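Local coordinates for DNA ligase (Archaeoglobus fulgidus, PDB 3GDE), which probably seals nicks in double-stranded DNA during replication, recombination and repair, using ATP and magnesium to join a 3'-hydroxyl to a 5'-phosphate, at residues A[436-450]-A[466-480]. Residues are numbered along the deposited sequence; the frame is centred on the assembly and turned at random.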
loop_
_atom_site.group_PDB
_atom_site.type_symbol
_atom_site.label_atom_id
_atom_site.label_comp_id
_atom_site.label_asym_id
_atom_site.label_seq_id
_atom_site.Cartn_x
_atom_site.Cartn_y
_atom_site.Cartn_z
ATOM N N GLU A 436 -20.964 -13.472 0.052
ATOM C CA GLU A 436 -22.166 -14.274 -0.047
ATOM C C GLU A 436 -23.223 -13.471 -0.785
ATOM O O GLU A 436 -23.404 -12.275 -0.540
ATOM C CB GLU A 436 -22.687 -14.686 1.331
ATOM C CG GLU A 436 -21.853 -15.754 2.044
ATOM C CD GLU A 436 -22.382 -16.102 3.440
ATOM O OE1 GLU A 436 -22.698 -15.180 4.240
ATOM O OE2 GLU A 436 -22.477 -17.315 3.747
ATOM N N TRP A 437 -23.899 -14.138 -1.715
ATOM C CA TRP A 437 -25.052 -13.562 -2.386
ATOM C C TRP A 437 -26.208 -13.447 -1.409
ATOM O O TRP A 437 -26.396 -14.315 -0.548
ATOM C CB TRP A 437 -25.444 -14.413 -3.595
ATOM C CG TRP A 437 -24.451 -14.312 -4.706
ATOM C CD1 TRP A 437 -23.548 -15.258 -5.088
ATOM C CD2 TRP A 437 -24.240 -13.180 -5.560
ATOM N NE1 TRP A 437 -22.786 -14.790 -6.135
ATOM C CE2 TRP A 437 -23.190 -13.516 -6.445
ATOM C CE3 TRP A 437 -24.839 -11.915 -5.666
ATOM C CZ2 TRP A 437 -22.732 -12.636 -7.436
ATOM C CZ3 TRP A 437 -24.385 -11.039 -6.644
ATOM C CH2 TRP A 437 -23.337 -11.405 -7.518
ATOM N N GLY A 438 -26.957 -12.354 -1.529
ATOM C CA GLY A 438 -28.206 -12.180 -0.782
ATOM C C GLY A 438 -29.281 -13.166 -1.222
ATOM O O GLY A 438 -29.038 -14.051 -2.056
ATOM N N GLU A 439 -30.480 -13.007 -0.668
ATOM C CA GLU A 439 -31.556 -13.990 -0.844
ATOM C C GLU A 439 -32.878 -13.316 -1.209
ATOM O O GLU A 439 -33.078 -12.126 -0.909
ATOM C CB GLU A 439 -31.700 -14.864 0.416
ATOM C CG GLU A 439 -32.329 -14.179 1.651
ATOM C CD GLU A 439 -31.702 -12.826 2.002
ATOM O OE1 GLU A 439 -30.456 -12.740 2.104
ATOM O OE2 GLU A 439 -32.464 -11.844 2.177
ATOM N N GLY A 440 -33.765 -14.073 -1.861
ATOM C CA GLY A 440 -35.076 -13.561 -2.279
ATOM C C GLY A 440 -34.966 -12.385 -3.239
ATOM O O GLY A 440 -34.525 -12.552 -4.378
ATOM N N LYS A 441 -35.368 -11.198 -2.783
ATOM C CA LYS A 441 -35.208 -9.978 -3.579
ATOM C C LYS A 441 -33.743 -9.547 -3.642
ATOM O O LYS A 441 -33.218 -9.297 -4.728
ATOM C CB LYS A 441 -36.093 -8.829 -3.065
ATOM C CG LYS A 441 -37.597 -8.919 -3.424
ATOM C CD LYS A 441 -37.890 -8.842 -4.939
ATOM C CE LYS A 441 -38.008 -10.229 -5.590
ATOM N NZ LYS A 441 -38.037 -10.173 -7.085
ATOM N N ARG A 442 -33.086 -9.496 -2.480
ATOM C CA ARG A 442 -31.676 -9.066 -2.358
ATOM C C ARG A 442 -30.671 -10.019 -3.038
ATOM O O ARG A 442 -29.453 -9.833 -2.939
ATOM C CB ARG A 442 -31.313 -8.862 -0.877
ATOM C CG ARG A 442 -32.408 -8.174 -0.050
ATOM C CD ARG A 442 -32.551 -6.691 -0.409
ATOM N NE ARG A 442 -32.145 -5.791 0.676
ATOM C CZ ARG A 442 -30.890 -5.576 1.072
ATOM N NH1 ARG A 442 -29.875 -6.210 0.495
ATOM N NH2 ARG A 442 -30.650 -4.728 2.066
ATOM N N SER A 443 -31.211 -11.016 -3.737
ATOM C CA SER A 443 -30.459 -12.050 -4.453
ATOM C C SER A 443 -29.464 -11.505 -5.473
ATOM O O SER A 443 -28.440 -12.134 -5.743
ATOM C CB SER A 443 -31.448 -12.972 -5.168
ATOM O OG SER A 443 -30.793 -14.052 -5.808
ATOM N N HIS A 444 -29.784 -10.344 -6.043
ATOM C CA HIS A 444 -28.950 -9.694 -7.062
ATOM C C HIS A 444 -27.781 -8.889 -6.466
ATOM O O HIS A 444 -26.986 -8.304 -7.205
ATOM C CB HIS A 444 -29.817 -8.796 -7.956
ATOM C CG HIS A 444 -30.483 -7.676 -7.216
ATOM N ND1 HIS A 444 -31.532 -7.880 -6.347
ATOM C CD2 HIS A 444 -30.247 -6.342 -7.215
ATOM C CE1 HIS A 444 -31.913 -6.719 -5.839
ATOM N NE2 HIS A 444 -31.150 -5.771 -6.351
ATOM N N TRP A 445 -27.690 -8.866 -5.137
ATOM C CA TRP A 445 -26.595 -8.202 -4.438
ATOM C C TRP A 445 -25.799 -9.165 -3.573
ATOM O O TRP A 445 -26.352 -10.105 -2.998
ATOM C CB TRP A 445 -27.114 -7.098 -3.513
ATOM C CG TRP A 445 -27.743 -5.924 -4.182
ATOM C CD1 TRP A 445 -27.397 -5.378 -5.384
ATOM C CD2 TRP A 445 -28.812 -5.117 -3.663
ATOM N NE1 TRP A 445 -28.204 -4.298 -5.659
ATOM C CE2 TRP A 445 -29.075 -4.111 -4.617
ATOM C CE3 TRP A 445 -29.581 -5.158 -2.490
ATOM C CZ2 TRP A 445 -30.075 -3.149 -4.436
ATOM C CZ3 TRP A 445 -30.579 -4.200 -2.313
ATOM C CH2 TRP A 445 -30.812 -3.209 -3.283
ATOM N N LEU A 446 -24.499 -8.903 -3.467
ATOM C CA LEU A 446 -23.699 -9.471 -2.388
ATOM C C LEU A 446 -24.175 -8.838 -1.079
ATOM O O LEU A 446 -24.435 -7.633 -1.031
ATOM C CB LEU A 446 -22.218 -9.191 -2.615
ATOM C CG LEU A 446 -21.577 -9.854 -3.833
ATOM C CD1 LEU A 446 -20.277 -9.144 -4.159
ATOM C CD2 LEU A 446 -21.354 -11.355 -3.614
ATOM N N SER A 447 -24.318 -9.648 -0.034
ATOM C CA SER A 447 -24.858 -9.160 1.239
ATOM C C SER A 447 -23.839 -9.218 2.378
ATOM O O SER A 447 -23.944 -8.471 3.356
ATOM C CB SER A 447 -26.111 -9.952 1.625
ATOM O OG SER A 447 -25.791 -11.301 1.928
ATOM N N SER A 448 -22.850 -10.096 2.218
ATOM C CA SER A 448 -21.884 -10.449 3.256
ATOM C C SER A 448 -20.472 -10.567 2.656
ATOM O O SER A 448 -20.330 -11.018 1.517
ATOM C CB SER A 448 -22.299 -11.787 3.836
ATOM O OG SER A 448 -21.559 -12.082 4.977
ATOM N N PHE A 449 -19.443 -10.189 3.420
ATOM C CA PHE A 449 -18.059 -10.079 2.899
ATOM C C PHE A 449 -17.015 -10.671 3.838
ATOM O O PHE A 449 -16.998 -10.371 5.023
ATOM C CB PHE A 449 -17.700 -8.616 2.583
ATOM C CG PHE A 449 -18.689 -7.929 1.689
ATOM C CD1 PHE A 449 -19.773 -7.236 2.230
ATOM C CD2 PHE A 449 -18.555 -7.981 0.304
ATOM C CE1 PHE A 449 -20.706 -6.597 1.400
ATOM C CE2 PHE A 449 -19.489 -7.346 -0.536
ATOM C CZ PHE A 449 -20.561 -6.656 0.011
ATOM N N GLU A 450 -16.149 -11.516 3.294
ATOM C CA GLU A 450 -15.058 -12.143 4.054
ATOM C C GLU A 450 -13.858 -11.210 4.075
ATOM O O GLU A 450 -13.504 -10.628 3.039
ATOM C CB GLU A 450 -14.655 -13.471 3.416
ATOM C CG GLU A 450 -15.749 -14.510 3.398
ATOM C CD GLU A 450 -16.151 -14.939 4.797
ATOM O OE1 GLU A 450 -17.351 -14.849 5.131
ATOM O OE2 GLU A 450 -15.259 -15.352 5.567
ATOM N N ARG A 466 -15.999 -11.676 9.135
ATOM C CA ARG A 466 -17.031 -11.520 8.126
ATOM C C ARG A 466 -17.977 -10.390 8.516
ATOM O O ARG A 466 -18.394 -10.303 9.666
ATOM C CB ARG A 466 -17.807 -12.822 7.974
ATOM C CG ARG A 466 -18.672 -12.837 6.755
ATOM C CD ARG A 466 -20.115 -12.851 7.123
ATOM N NE ARG A 466 -20.605 -14.216 7.274
ATOM C CZ ARG A 466 -21.860 -14.523 7.585
ATOM N NH1 ARG A 466 -22.752 -13.549 7.779
ATOM N NH2 ARG A 466 -22.222 -15.804 7.701
ATOM N N VAL A 467 -18.325 -9.548 7.545
ATOM C CA VAL A 467 -19.101 -8.338 7.802
ATOM C C VAL A 467 -20.366 -8.276 6.940
ATOM O O VAL A 467 -20.330 -8.605 5.755
ATOM C CB VAL A 467 -18.230 -7.038 7.657
ATOM C CG1 VAL A 467 -17.724 -6.838 6.226
ATOM C CG2 VAL A 467 -18.983 -5.808 8.145
ATOM N N ALA A 468 -21.473 -7.847 7.560
ATOM C CA ALA A 468 -22.772 -7.742 6.889
ATOM C C ALA A 468 -23.519 -6.467 7.284
ATOM O O ALA A 468 -24.432 -6.034 6.576
ATOM C CB ALA A 468 -23.617 -8.964 7.190
ATOM N N THR A 469 -23.127 -5.863 8.406
ATOM C CA THR A 469 -23.760 -4.625 8.871
ATOM C C THR A 469 -22.978 -3.383 8.460
ATOM O O THR A 469 -21.772 -3.438 8.252
ATOM C CB THR A 469 -23.992 -4.616 10.418
ATOM O OG1 THR A 469 -22.747 -4.813 11.110
ATOM C CG2 THR A 469 -24.946 -5.716 10.822
ATOM N N GLY A 470 -23.686 -2.265 8.351
ATOM C CA GLY A 470 -23.081 -0.976 8.076
ATOM C C GLY A 470 -23.237 -0.548 6.633
ATOM O O GLY A 470 -22.755 0.524 6.259
ATOM N N PHE A 471 -23.913 -1.376 5.831
ATOM C CA PHE A 471 -24.088 -1.129 4.386
ATOM C C PHE A 471 -25.447 -0.503 4.064
ATOM O O PHE A 471 -26.469 -0.959 4.574
ATOM C CB PHE A 471 -23.989 -2.442 3.591
ATOM C CG PHE A 471 -22.679 -3.160 3.729
ATOM C CD1 PHE A 471 -21.572 -2.780 2.967
ATOM C CD2 PHE A 471 -22.560 -4.247 4.587
ATOM C CE1 PHE A 471 -20.365 -3.455 3.082
ATOM C CE2 PHE A 471 -21.356 -4.921 4.711
ATOM C CZ PHE A 471 -20.250 -4.515 3.959
ATOM N N THR A 472 -25.465 0.526 3.216
ATOM C CA THR A 472 -26.719 0.977 2.591
ATOM C C THR A 472 -26.970 0.088 1.389
ATOM O O THR A 472 -26.084 -0.661 0.970
ATOM C CB THR A 472 -26.650 2.416 2.069
ATOM O OG1 THR A 472 -25.659 2.505 1.040
ATOM C CG2 THR A 472 -26.316 3.389 3.175
ATOM N N GLU A 473 -28.156 0.170 0.806
ATOM C CA GLU A 473 -28.419 -0.685 -0.340
ATOM C C GLU A 473 -27.740 -0.224 -1.615
ATOM O O GLU A 473 -27.393 -1.046 -2.454
ATOM C CB GLU A 473 -29.907 -1.017 -0.523
ATOM C CG GLU A 473 -30.876 0.129 -0.633
ATOM C CD GLU A 473 -32.298 -0.386 -0.865
ATOM O OE1 GLU A 473 -33.005 0.178 -1.744
ATOM O OE2 GLU A 473 -32.688 -1.375 -0.185
ATOM N N GLU A 474 -27.502 1.077 -1.735
ATOM C CA GLU A 474 -26.667 1.576 -2.810
ATOM C C GLU A 474 -25.196 1.118 -2.636
ATOM O O GLU A 474 -24.533 0.803 -3.624
ATOM C CB GLU A 474 -26.810 3.095 -2.989
ATOM C CG GLU A 474 -26.072 3.947 -1.969
ATOM C CD GLU A 474 -26.378 5.435 -2.098
ATOM O OE1 GLU A 474 -26.927 6.018 -1.126
ATOM O OE2 GLU A 474 -26.067 6.017 -3.164
ATOM N N ASP A 475 -24.709 1.056 -1.390
ATOM C CA ASP A 475 -23.421 0.420 -1.082
ATOM C C ASP A 475 -23.363 -0.972 -1.686
ATOM O O ASP A 475 -22.404 -1.306 -2.368
ATOM C CB ASP A 475 -23.187 0.292 0.429
ATOM C CG ASP A 475 -22.642 1.552 1.055
ATOM O OD1 ASP A 475 -21.931 2.320 0.378
ATOM O OD2 ASP A 475 -22.916 1.773 2.248
ATOM N N LEU A 476 -24.396 -1.775 -1.436
ATOM C CA LEU A 476 -24.452 -3.152 -1.946
ATOM C C LEU A 476 -24.551 -3.225 -3.467
ATOM O O LEU A 476 -23.972 -4.109 -4.073
ATOM C CB LEU A 476 -25.590 -3.948 -1.290
ATOM C CG LEU A 476 -25.492 -4.155 0.230
ATOM C CD1 LEU A 476 -26.682 -4.954 0.772
ATOM C CD2 LEU A 476 -24.153 -4.806 0.627
ATOM N N GLU A 477 -25.283 -2.293 -4.066
ATOM C CA GLU A 477 -25.368 -2.172 -5.519
ATOM C C GLU A 477 -23.978 -1.933 -6.088
ATOM O O GLU A 477 -23.539 -2.645 -6.990
ATOM C CB GLU A 477 -26.281 -1.002 -5.926
ATOM C CG GLU A 477 -27.767 -1.317 -5.955
ATOM C CD GLU A 477 -28.657 -0.070 -5.941
ATOM O OE1 GLU A 477 -28.324 0.928 -6.633
ATOM O OE2 GLU A 477 -29.700 -0.094 -5.237
ATOM N N GLU A 478 -23.300 -0.926 -5.538
ATOM C CA GLU A 478 -21.994 -0.482 -6.022
ATOM C C GLU A 478 -20.899 -1.533 -5.828
ATOM O O GLU A 478 -20.071 -1.736 -6.711
ATOM C CB GLU A 478 -21.604 0.842 -5.359
ATOM C CG GLU A 478 -22.506 2.016 -5.752
ATOM C CD GLU A 478 -22.360 3.234 -4.832
ATOM O OE1 GLU A 478 -22.550 3.104 -3.592
ATOM O OE2 GLU A 478 -22.067 4.337 -5.356
ATOM N N LEU A 479 -20.916 -2.204 -4.679
ATOM C CA LEU A 479 -19.896 -3.187 -4.328
ATOM C C LEU A 479 -20.051 -4.482 -5.112
ATOM O O LEU A 479 -19.053 -5.138 -5.433
ATOM C CB LEU A 479 -19.917 -3.479 -2.827
ATOM C CG LEU A 479 -19.499 -2.342 -1.895
ATOM C CD1 LEU A 479 -19.808 -2.727 -0.461
ATOM C CD2 LEU A 479 -18.021 -1.942 -2.074
ATOM N N THR A 480 -21.305 -4.843 -5.395
ATOM C CA THR A 480 -21.637 -5.988 -6.245
ATOM C C THR A 480 -21.096 -5.775 -7.666
ATOM O O THR A 480 -20.516 -6.691 -8.256
ATOM C CB THR A 480 -23.176 -6.254 -6.284
ATOM O OG1 THR A 480 -23.648 -6.582 -4.969
ATOM C CG2 THR A 480 -23.525 -7.398 -7.256
HETATM O O HOH W 1 -28.000 -3.792 4.132
HETATM O O HOH W 2 -26.104 -6.930 4.620
#
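W445 lays one face of its indole along the first turns of helix 473-480, over the E473 carbonyl, L476 CB and the E477 backbone N. This is the OB-fold domain of the ligase: strand 446-450 pairs antiparallel with strand 466-467, and the chain then turns into the helix, which crosses strand 446-450 at 83°. The E477 side chain runs beside the indole in the same direction, its CG 3.0 Å from W445 NE1, while E473 CB meets the six-membered ring at CH2. H444 packs on the opposite face of the indole, and the R442 guanidinium turns a face to W445 CZ3, at the rim of the indole. Replacing W445 with an alanine would probably open a gap between helix 473-480 and the loop and leave L476 CB and the R442 guanidinium without the ring they pack on. Within strand 446-450, the F449 ring points its edge at L476 CD2 (4.0 Å from CE1) and touches L479 CD1 with CZ. F471 meets it obliquely, planes 46° apart, and F503 packs edge-to-face on the same phenylalanine, so L476 and L479 of the helix close on F449 beside F471 and F503. F449 and V467 form a hydrogen-bonded pair, with F449 N to V467 O and V467 N to F449 O both 3.0 Å. On the other face of this sheet, E436 OE1 sits over the centre of the R466 guanidinium, 3.5 Å from NH2; no N-H points at it, and the attraction is one of charge. E450 makes a long salt bridge to the same arginine and a second one, through OE2, to K463. With OG1 anti to its carbonyl carbon (chi1 -62°), T480 turns the hydroxyl toward L446 N, accepting at 2.9 Å and donating to L476 O at 2.7 Å, while CG2 lies by W437 CZ3.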